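Local coordinates for protein aldehyde dehydrogenase (Trypanosoma brucei, PDB 5MYP) that probably oxidises aldehydes to carboxylic acids with NAD+ as electron acceptor, at residues A[181-184]-A[185-189]; A[197-200]-A[201-204]; A[339-342]-A[343-346]; A[383-386]-A[387-391]. One frame throughout, in Å; residues are numbered along the deposited sequence.

Contact 1 of 4, residues A[181-184]-A[185-189]; sequences GGVS and ETTAV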
loop_
_atom_site.group_PDB
_atom_site.type_symbol
_atom_site.label_atom_id
_atom_site.label_comp_id
_atom_site.label_asym_id
_atom_site.label_seq_id
_atom_site.Cartn_x
_atom_site.Cartn_y
_atom_site.Cartn_z
ATOM N N GLY A 181 8.131 -17.431 19.627
ATOM C CA GLY A 181 9.573 -17.650 19.515
ATOM C C GLY A 181 10.332 -16.426 19.057
ATOM O O GLY A 181 9.790 -15.323 19.036
ATOM N N GLY A 182 11.586 -16.637 18.669
ATOM C CA GLY A 182 12.490 -15.560 18.256
ATOM C C GLY A 182 12.721 -15.584 16.754
ATOM O O GLY A 182 11.776 -15.735 15.975
ATOM N N VAL A 183 13.986 -15.452 16.353
ATOM C CA VAL A 183 14.353 -15.320 14.944
ATOM C C VAL A 183 14.032 -16.584 14.154
ATOM O O VAL A 183 13.494 -16.496 13.050
ATOM C CB VAL A 183 15.851 -14.943 14.779
ATOM C CG1 VAL A 183 16.289 -14.983 13.315
ATOM C CG2 VAL A 183 16.098 -13.554 15.358
ATOM N N SER A 184 14.369 -17.743 14.715
ATOM C CA SER A 184 14.113 -19.036 14.059
ATOM C C SER A 184 12.636 -19.207 13.684
ATOM O O SER A 184 12.312 -19.551 12.540
ATOM C CB SER A 184 14.555 -20.191 14.965
ATOM O OG SER A 184 14.109 -21.443 14.469
ATOM N N GLU A 185 11.757 -18.930 14.644
ATOM C CA GLU A 185 10.323 -19.130 14.456
ATOM C C GLU A 185 9.711 -18.035 13.573
ATOM O O GLU A 185 8.800 -18.310 12.790
ATOM C CB GLU A 185 9.593 -19.225 15.806
ATOM C CG GLU A 185 9.963 -20.470 16.622
ATOM C CD GLU A 185 11.255 -20.344 17.427
ATOM O OE1 GLU A 185 11.865 -19.256 17.457
ATOM O OE2 GLU A 185 11.662 -21.335 18.065
ATOM N N THR A 186 10.219 -16.809 13.693
ATOM C CA THR A 186 9.784 -15.694 12.842
ATOM C C THR A 186 10.201 -15.913 11.391
ATOM O O THR A 186 9.402 -15.703 10.480
ATOM C CB THR A 186 10.329 -14.347 13.349
ATOM O OG1 THR A 186 9.958 -14.171 14.722
ATOM C CG2 THR A 186 9.784 -13.174 12.533
ATOM N N THR A 187 11.447 -16.335 11.181
ATOM C CA THR A 187 11.935 -16.713 9.854
ATOM C C THR A 187 11.059 -17.802 9.237
ATOM O O THR A 187 10.689 -17.705 8.068
ATOM C CB THR A 187 13.408 -17.179 9.906
ATOM O OG1 THR A 187 14.217 -16.111 10.405
ATOM C CG2 THR A 187 13.922 -17.591 8.532
ATOM N N ALA A 188 10.705 -18.812 10.038
ATOM C CA ALA A 188 9.875 -19.929 9.574
ATOM C C ALA A 188 8.446 -19.510 9.195
ATOM O O ALA A 188 7.937 -19.929 8.153
ATOM C CB ALA A 188 9.835 -21.027 10.626
ATOM N N VAL A 189 7.797 -18.700 10.028
ATOM C CA VAL A 189 6.423 -18.258 9.716
ATOM C C VAL A 189 6.408 -17.336 8.485
ATOM O O VAL A 189 5.473 -17.384 7.698
ATOM C CB VAL A 189 5.693 -17.630 10.934
ATOM C CG1 VAL A 189 6.219 -16.247 11.274
ATOM C CG2 VAL A 189 4.190 -17.571 10.692
#
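Glu185 folds back over the start of its own helix, 183-191, to meet the backbone of Gly181 and Gly182. Its CG stands beside the backbone N (chi1 -67°), and a bend at chi2 (82°) turns the carboxylate toward the N-cap residue. There OE1 accepts the Gly182 N-H at 2.9 Å from well above the carboxylate plane. This is the side-chain-to-backbone half of a capping box, which Gly182 has no side chain to complete. Glu185 OE1 also lies 3.5 Å from Gly181 CA. The next two threonines share one conformation: each hydroxyl lies beside its own backbone N (chi1 near -60°), which points it back to the carbonyl four residues earlier. Thr186 OG1 reaches Gly182 O at 2.7 Å, and Thr187 OG1 reaches Val183 O at 2.8 Å. Both hydroxyls come from above the carbonyl plane, and the amides Thr186 N and Thr187 N bond the same two oxygens. Val183 CG1 lies 3.7 Å from Thr187 OG1, the two side chains crossing at a slant. Outside the turn, Lys151 NZ bonds Gly181 O. Two first-turn carbonyls thus take two donors each, and the helix dipole would probably favour the negative charge of a carboxylate placed here.

Contact 2 of 4, residues A[197-200]-A[201-204]; sequences ILYT and GSAR
Tyr199 reaches past the end of strand 196-200 to the backbone of Gly201 and Ser202, where one hydrogen bond carries the polar part of the contact. Ser202 N donates to Tyr199 OH at 3.1 Å, with a bent N-H...O angle of 142°. The phenol gets there because CG lies anti to the backbone N (chi1 170°), which extends the ring alongside the chain as it leaves the strand. Van der Waals contacts follow the same route: Gly201, with backbone angles that suit glycine and no side chain, lets Tyr199 OH come to 3.5 Å from its CA, and Tyr199 CE2 is 3.5 Å from Ser202 O, which sits at the ring edge near its plane. The capping interaction is separate: Ser202, the N-cap of helix 203-214, turns OG to Val205 N, and the same OG bonds a glycerol probably left from crystallisation. This is the strand-to-helix turn of a beta-alpha-beta unit continuing to strand 220-223, consistent with the Rossmann-type NAD-binding domain of aldehyde dehydrogenases. Thr200 touches Glu223, a predicted active-site residue. The phenol oxygen, by accepting the Ser202 N-H just before the helix, probably helps hold the path of the turn.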
loop_
_atom_site.group_PDB
_atom_site.type_symbol
_atom_site.label_atom_id
_atom_site.label_comp_id
_atom_site.label_asym_id
_atom_site.label_seq_id
_atom_site.Cartn_x
_atom_site.Cartn_y
_atom_site.Cartn_z
ATOM N N ILE A 197 0.840 -8.727 5.611
ATOM C CA ILE A 197 1.680 -8.790 6.806
ATOM C C ILE A 197 1.740 -7.399 7.435
ATOM O O ILE A 197 2.069 -6.423 6.754
ATOM C CB ILE A 197 3.113 -9.276 6.486
ATOM C CG1 ILE A 197 3.089 -10.691 5.890
ATOM C CG2 ILE A 197 3.991 -9.241 7.738
ATOM C CD1 ILE A 197 4.352 -11.092 5.160
ATOM N N LEU A 198 1.405 -7.303 8.722
ATOM C CA LEU A 198 1.660 -6.082 9.490
ATOM C C LEU A 198 2.811 -6.342 10.455
ATOM O O LEU A 198 2.753 -7.276 11.258
ATOM C CB LEU A 198 0.412 -5.597 10.237
ATOM C CG LEU A 198 0.558 -4.190 10.863
ATOM C CD1 LEU A 198 -0.736 -3.375 10.781
ATOM C CD2 LEU A 198 1.080 -4.232 12.299
ATOM N N TYR A 199 3.846 -5.507 10.371
ATOM C CA TYR A 199 5.021 -5.600 11.234
ATOM C C TYR A 199 5.251 -4.272 11.940
ATOM O O TYR A 199 5.276 -3.223 11.302
ATOM C CB TYR A 199 6.276 -5.977 10.429
ATOM C CG TYR A 199 7.549 -5.842 11.235
ATOM C CD1 TYR A 199 7.945 -6.843 12.116
ATOM C CD2 TYR A 199 8.331 -4.691 11.154
ATOM C CE1 TYR A 199 9.100 -6.723 12.876
ATOM C CE2 TYR A 199 9.483 -4.550 11.919
ATOM C CZ TYR A 199 9.868 -5.569 12.776
ATOM O OH TYR A 199 11.008 -5.431 13.530
ATOM N N THR A 200 5.429 -4.339 13.257
ATOM C CA THR A 200 5.826 -3.200 14.070
ATOM C C THR A 200 7.191 -3.519 14.671
ATOM O O THR A 200 7.402 -4.609 15.206
ATOM C CB THR A 200 4.806 -2.921 15.192
ATOM O OG1 THR A 200 3.493 -2.813 14.628
ATOM C CG2 THR A 200 5.132 -1.624 15.933
ATOM N N GLY A 201 8.120 -2.570 14.562
ATOM C CA GLY A 201 9.473 -2.745 15.082
ATOM C C GLY A 201 10.485 -1.851 14.391
ATOM O O GLY A 201 10.201 -0.689 14.135
ATOM N N SER A 202 11.659 -2.403 14.084
ATOM C CA SER A 202 12.788 -1.635 13.541
ATOM C C SER A 202 12.819 -1.648 12.015
ATOM O O SER A 202 12.322 -2.583 11.384
ATOM C CB SER A 202 14.106 -2.199 14.063
ATOM O OG SER A 202 14.334 -3.498 13.543
ATOM N N ALA A 203 13.425 -0.613 11.437
ATOM C CA ALA A 203 13.665 -0.547 9.994
ATOM C C ALA A 203 14.557 -1.685 9.495
ATOM O O ALA A 203 14.339 -2.208 8.409
ATOM C CB ALA A 203 14.287 0.794 9.623
ATOM N N ARG A 204 15.554 -2.059 10.299
ATOM C CA ARG A 204 16.472 -3.160 9.978
ATOM C C ARG A 204 15.727 -4.475 9.733
ATOM O O ARG A 204 15.930 -5.123 8.703
ATOM C CB ARG A 204 17.489 -3.336 11.110
ATOM C CG ARG A 204 18.583 -4.367 10.856
ATOM C CD ARG A 204 19.524 -4.466 12.055
ATOM N NE ARG A 204 18.859 -5.024 13.242
ATOM C CZ ARG A 204 18.586 -6.318 13.444
ATOM N NH1 ARG A 204 18.926 -7.249 12.556
ATOM N NH2 ARG A 204 17.967 -6.686 14.561
#

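Contact 3 of 4, residues A[339-342]-A[343-346]; sequences EADE and ATLT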
loop_
_atom_site.group_PDB
_atom_site.type_symbol
_atom_site.label_atom_id
_atom_site.label_comp_id
_atom_site.label_asym_id
_atom_site.label_seq_id
_atom_site.Cartn_x
_atom_site.Cartn_y
_atom_site.Cartn_z
ATOM N N GLU A 339 20.942 10.282 36.065
ATOM C CA GLU A 339 20.967 9.294 37.144
ATOM C C GLU A 339 20.590 7.933 36.569
ATOM O O GLU A 339 19.673 7.841 35.738
ATOM C CB GLU A 339 19.993 9.657 38.272
ATOM C CG GLU A 339 20.104 11.090 38.791
ATOM C CD GLU A 339 19.164 12.066 38.102
ATOM O OE1 GLU A 339 18.729 11.783 36.964
ATOM O OE2 GLU A 339 18.852 13.122 38.691
ATOM N N ALA A 340 21.298 6.888 36.999
ATOM C CA ALA A 340 21.057 5.540 36.490
ATOM C C ALA A 340 21.458 4.442 37.469
ATOM O O ALA A 340 22.263 4.665 38.372
ATOM C CB ALA A 340 21.786 5.346 35.171
ATOM N N ASP A 341 20.856 3.268 37.286
ATOM C CA ASP A 341 21.206 2.054 38.028
ATOM C C ASP A 341 21.173 0.874 37.060
ATOM O O ASP A 341 20.107 0.517 36.542
ATOM C CB ASP A 341 20.235 1.807 39.187
ATOM C CG ASP A 341 20.591 0.566 39.987
ATOM O OD1 ASP A 341 21.590 0.601 40.737
ATOM O OD2 ASP A 341 19.875 -0.448 39.857
ATOM N N GLU A 342 22.339 0.269 36.831
ATOM C CA GLU A 342 22.494 -0.800 35.844
ATOM C C GLU A 342 21.770 -2.089 36.221
ATOM O O GLU A 342 21.131 -2.703 35.369
ATOM C CB GLU A 342 23.982 -1.091 35.612
ATOM C CG GLU A 342 24.254 -2.108 34.507
ATOM C CD GLU A 342 25.679 -2.076 33.980
ATOM O OE1 GLU A 342 26.499 -1.266 34.465
ATOM O OE2 GLU A 342 25.971 -2.868 33.065
ATOM N N ALA A 343 21.866 -2.488 37.488
ATOM C CA ALA A 343 21.264 -3.744 37.964
ATOM C C ALA A 343 19.754 -3.817 37.720
ATOM O O ALA A 343 19.239 -4.868 37.343
ATOM C CB ALA A 343 21.563 -3.948 39.444
ATOM N N THR A 344 19.062 -2.696 37.934
ATOM C CA THR A 344 17.615 -2.591 37.713
ATOM C C THR A 344 17.247 -1.945 36.362
ATOM O O THR A 344 16.070 -1.673 36.117
ATOM C CB THR A 344 16.950 -1.779 38.845
ATOM O OG1 THR A 344 17.420 -0.422 38.809
ATOM C CG2 THR A 344 17.245 -2.408 40.220
ATOM N N LEU A 345 18.242 -1.704 35.503
ATOM C CA LEU A 345 18.055 -1.112 34.168
ATOM C C LEU A 345 17.222 0.185 34.213
ATOM O O LEU A 345 16.276 0.373 33.444
ATOM C CB LEU A 345 17.449 -2.148 33.213
ATOM C CG LEU A 345 18.261 -3.431 32.981
ATOM C CD1 LEU A 345 17.421 -4.481 32.271
ATOM C CD2 LEU A 345 19.529 -3.138 32.189
ATOM N N THR A 346 17.600 1.063 35.137
ATOM C CA THR A 346 16.896 2.312 35.386
ATOM C C THR A 346 17.751 3.465 34.886
ATOM O O THR A 346 18.903 3.588 35.296
ATOM C CB THR A 346 16.624 2.499 36.890
ATOM O OG1 THR A 346 15.881 1.381 37.390
ATOM C CG2 THR A 346 15.827 3.757 37.137
HETATM O O HOH W 1 23.438 -1.164 39.556
#
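Two torsions bring Asp341 and Thr344 together: Asp341 holds CG anti to its own N (chi1 -179°), while Thr344 sets OG1 between its backbone N and carbonyl carbon (chi1 65°). The side chains then meet at about a right angle, and Thr344 grips Asp341 OD2 twice, with a weak third bond from Gln305 NE2. Thr344 OG1 donates to the anti lone pair of OD2 at 2.7 Å, and Thr344 N donates to OD2 at 3.1 Å, also on the anti side though well out of the carboxylate plane. Thr344 CG2 packs 3.3 Å from Asp341 OD2. The other oxygen, Asp341 OD1, receives a weak hydrogen bond from a water that accepts from Ala343 N, linking the carboxylate to the turn again. The backbone itself closes as an antiparallel hydrogen-bonded pair: Asp341 N bonds Thr346 O at 2.8 Å, and Thr346 N returns to Asp341 O at 2.9 Å. Leu345 N bonds Glu342 O across the turn. Around the hairpin, Arg66 bonds Thr344 O and Thr346 OG1, Leu308 packs on Asp341 and Thr344, and Phe322 covers Ala340 and Leu345. Leu345 has positive phi and psi, and with Thr346 it faces Asp341, which fits a G1-type bulge. The whole is a four-residue (4:4) beta-hairpin loop, with a type I turn from Glu342 to Leu345, joining strands 340-341 and 346-353.

Contact 4 of 4, residues A[383-386]-A[387-391]; sequences LKII and NSREK
Ile386 O, near the C-terminal end of helix 379-387, is gripped by two donors: Arg389 N at 3.2 Å, and a water at 2.7 Å that also donates to Glu390 O and so ties the helix end to the chain beyond it. The neighbouring carbonyls find partners as well. Lys384 O takes the Ser388 hydroxyl at 2.7 Å within its carbonyl plane; chi1 of 66° swings OG back so that the hydroxyl does for Lys384 O what the N-H of the same residue would do in a continuing helix. Ile385 O receives Arg389 NH1 at 2.8 Å, in the plane of the guanidinium and at its edge. The arginine runs extended from CG to NE beside Ile385, pointing the same way, with Ile385 CG2 3.7 Å from Arg389 NH1. Asn387 N bonds Leu383 O in the i to i+4 helical manner, and the Asn387 amide lies side by side with the leucine side chain, its ND2 bonded to Arg411 O. Arg389 NH2 goes on to Met362 O, while Tyr264 packs on Ile385, Ile386 and Arg389. Beyond the turn, Glu390 forms a salt bridge with Arg193 of the second subunit. A serine hydroxyl, a guanidinium, a water and one i to i+3 amide bond thus satisfy carbonyls at the helix end, where the guanidinium charge probably sits favourably against the helix dipole.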
loop_
_atom_site.group_PDB
_atom_site.type_symbol
_atom_site.label_atom_id
_atom_site.label_comp_id
_atom_site.label_asym_id
_atom_site.label_seq_id
_atom_site.Cartn_x
_atom_site.Cartn_y
_atom_site.Cartn_z
ATOM N N LEU A 383 14.882 23.258 9.380
ATOM C CA LEU A 383 14.755 22.380 8.218
ATOM C C LEU A 383 16.037 21.593 7.926
ATOM O O LEU A 383 15.958 20.438 7.522
ATOM C CB LEU A 383 14.294 23.164 6.979
ATOM C CG LEU A 383 12.933 23.875 7.083
ATOM C CD1 LEU A 383 12.587 24.581 5.778
ATOM C CD2 LEU A 383 11.813 22.926 7.483
ATOM N N LYS A 384 17.199 22.212 8.137
ATOM C CA LYS A 384 18.489 21.534 7.971
ATOM C C LYS A 384 18.659 20.359 8.937
ATOM O O LYS A 384 19.191 19.315 8.557
ATOM C CB LYS A 384 19.642 22.522 8.159
ATOM C CG LYS A 384 21.027 21.904 8.060
ATOM C CD LYS A 384 22.048 22.928 7.582
ATOM C CE LYS A 384 23.447 22.603 8.083
ATOM N NZ LYS A 384 23.815 21.181 7.844
ATOM N N ILE A 385 18.206 20.538 10.176
ATOM C CA ILE A 385 18.254 19.477 11.192
ATOM C C ILE A 385 17.279 18.348 10.834
ATOM O O ILE A 385 17.674 17.184 10.786
ATOM C CB ILE A 385 17.948 20.036 12.606
ATOM C CG1 ILE A 385 19.071 20.986 13.057
ATOM C CG2 ILE A 385 17.769 18.913 13.632
ATOM C CD1 ILE A 385 18.650 21.972 14.128
ATOM N N ILE A 386 16.025 18.706 10.566
ATOM C CA ILE A 386 14.957 17.716 10.362
ATOM C C ILE A 386 15.038 17.026 8.988
ATOM O O ILE A 386 14.949 15.797 8.909
ATOM C CB ILE A 386 13.555 18.341 10.591
ATOM C CG1 ILE A 386 13.433 18.823 12.046
ATOM C CG2 ILE A 386 12.444 17.340 10.261
ATOM C CD1 ILE A 386 12.182 19.627 12.348
ATOM N N ASN A 387 15.210 17.807 7.921
ATOM C CA ASN A 387 15.193 17.262 6.549
ATOM C C ASN A 387 16.475 16.525 6.137
ATOM O O ASN A 387 16.470 15.828 5.127
ATOM C CB ASN A 387 14.850 18.348 5.517
ATOM C CG ASN A 387 13.479 18.964 5.749
ATOM O OD1 ASN A 387 12.677 18.458 6.533
ATOM N ND2 ASN A 387 13.203 20.059 5.061
ATOM N N SER A 388 17.555 16.662 6.908
ATOM C CA SER A 388 18.762 15.847 6.695
ATOM C C SER A 388 18.668 14.454 7.329
ATOM O O SER A 388 19.555 13.629 7.127
ATOM C CB SER A 388 19.999 16.565 7.234
ATOM O OG SER A 388 19.944 16.698 8.647
ATOM N N ARG A 389 17.614 14.202 8.105
ATOM C CA ARG A 389 17.419 12.920 8.782
ATOM C C ARG A 389 16.224 12.189 8.185
ATOM O O ARG A 389 15.461 12.763 7.410
ATOM C CB ARG A 389 17.241 13.158 10.282
ATOM C CG ARG A 389 18.526 13.645 10.935
ATOM C CD ARG A 389 18.352 14.052 12.391
ATOM N NE ARG A 389 19.661 14.255 13.017
ATOM C CZ ARG A 389 20.433 15.338 12.873
ATOM N NH1 ARG A 389 20.053 16.384 12.129
ATOM N NH2 ARG A 389 21.613 15.376 13.493
ATOM N N GLU A 390 16.066 10.920 8.551
ATOM C CA GLU A 390 15.000 10.084 7.993
ATOM C C GLU A 390 13.634 10.595 8.447
ATOM O O GLU A 390 13.519 11.236 9.492
ATOM C CB GLU A 390 15.182 8.615 8.390
ATOM C CG GLU A 390 16.457 7.957 7.865
ATOM C CD GLU A 390 16.507 7.803 6.348
ATOM O OE1 GLU A 390 15.466 7.930 5.666
ATOM O OE2 GLU A 390 17.607 7.527 5.832
ATOM N N LYS A 391 12.613 10.323 7.638
ATOM C CA LYS A 391 11.260 10.799 7.909
ATOM C C LYS A 391 10.754 10.090 9.168
ATOM O O LYS A 391 10.665 8.864 9.176
ATOM C CB LYS A 391 10.334 10.513 6.726
ATOM C CG LYS A 391 10.704 11.249 5.450
ATOM C CD LYS A 391 9.789 10.865 4.305
ATOM C CE LYS A 391 10.145 11.603 3.023
ATOM N NZ LYS A 391 9.289 11.139 1.896
HETATM O O HOH W 2 13.618 13.902 10.254
#

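Overall arrangement
All four contacts are local turns at which one element of the fold begins or ends: helix starts in contact 1 and contact 2, a hairpin in contact 3 and a helix end in contact 4. Contacts 1 and 2 follow each other on helix 183-191 and strand 196-200, with centres about 14 Å apart and nearest atoms about 6 Å apart. Contact 2 lies nearest the predicted catalytic residues, the side chain of Thr200 being about 4 Å from that of Glu223 and about 5 Å from that of Cys259. Contact 4 approaches contact 2 to about 8 Å between nearest atoms, while contact 3 is remote, about 18 Å from contact 2 at the nearest atoms. The segments of contacts 2 and 4 both reach the second subunit.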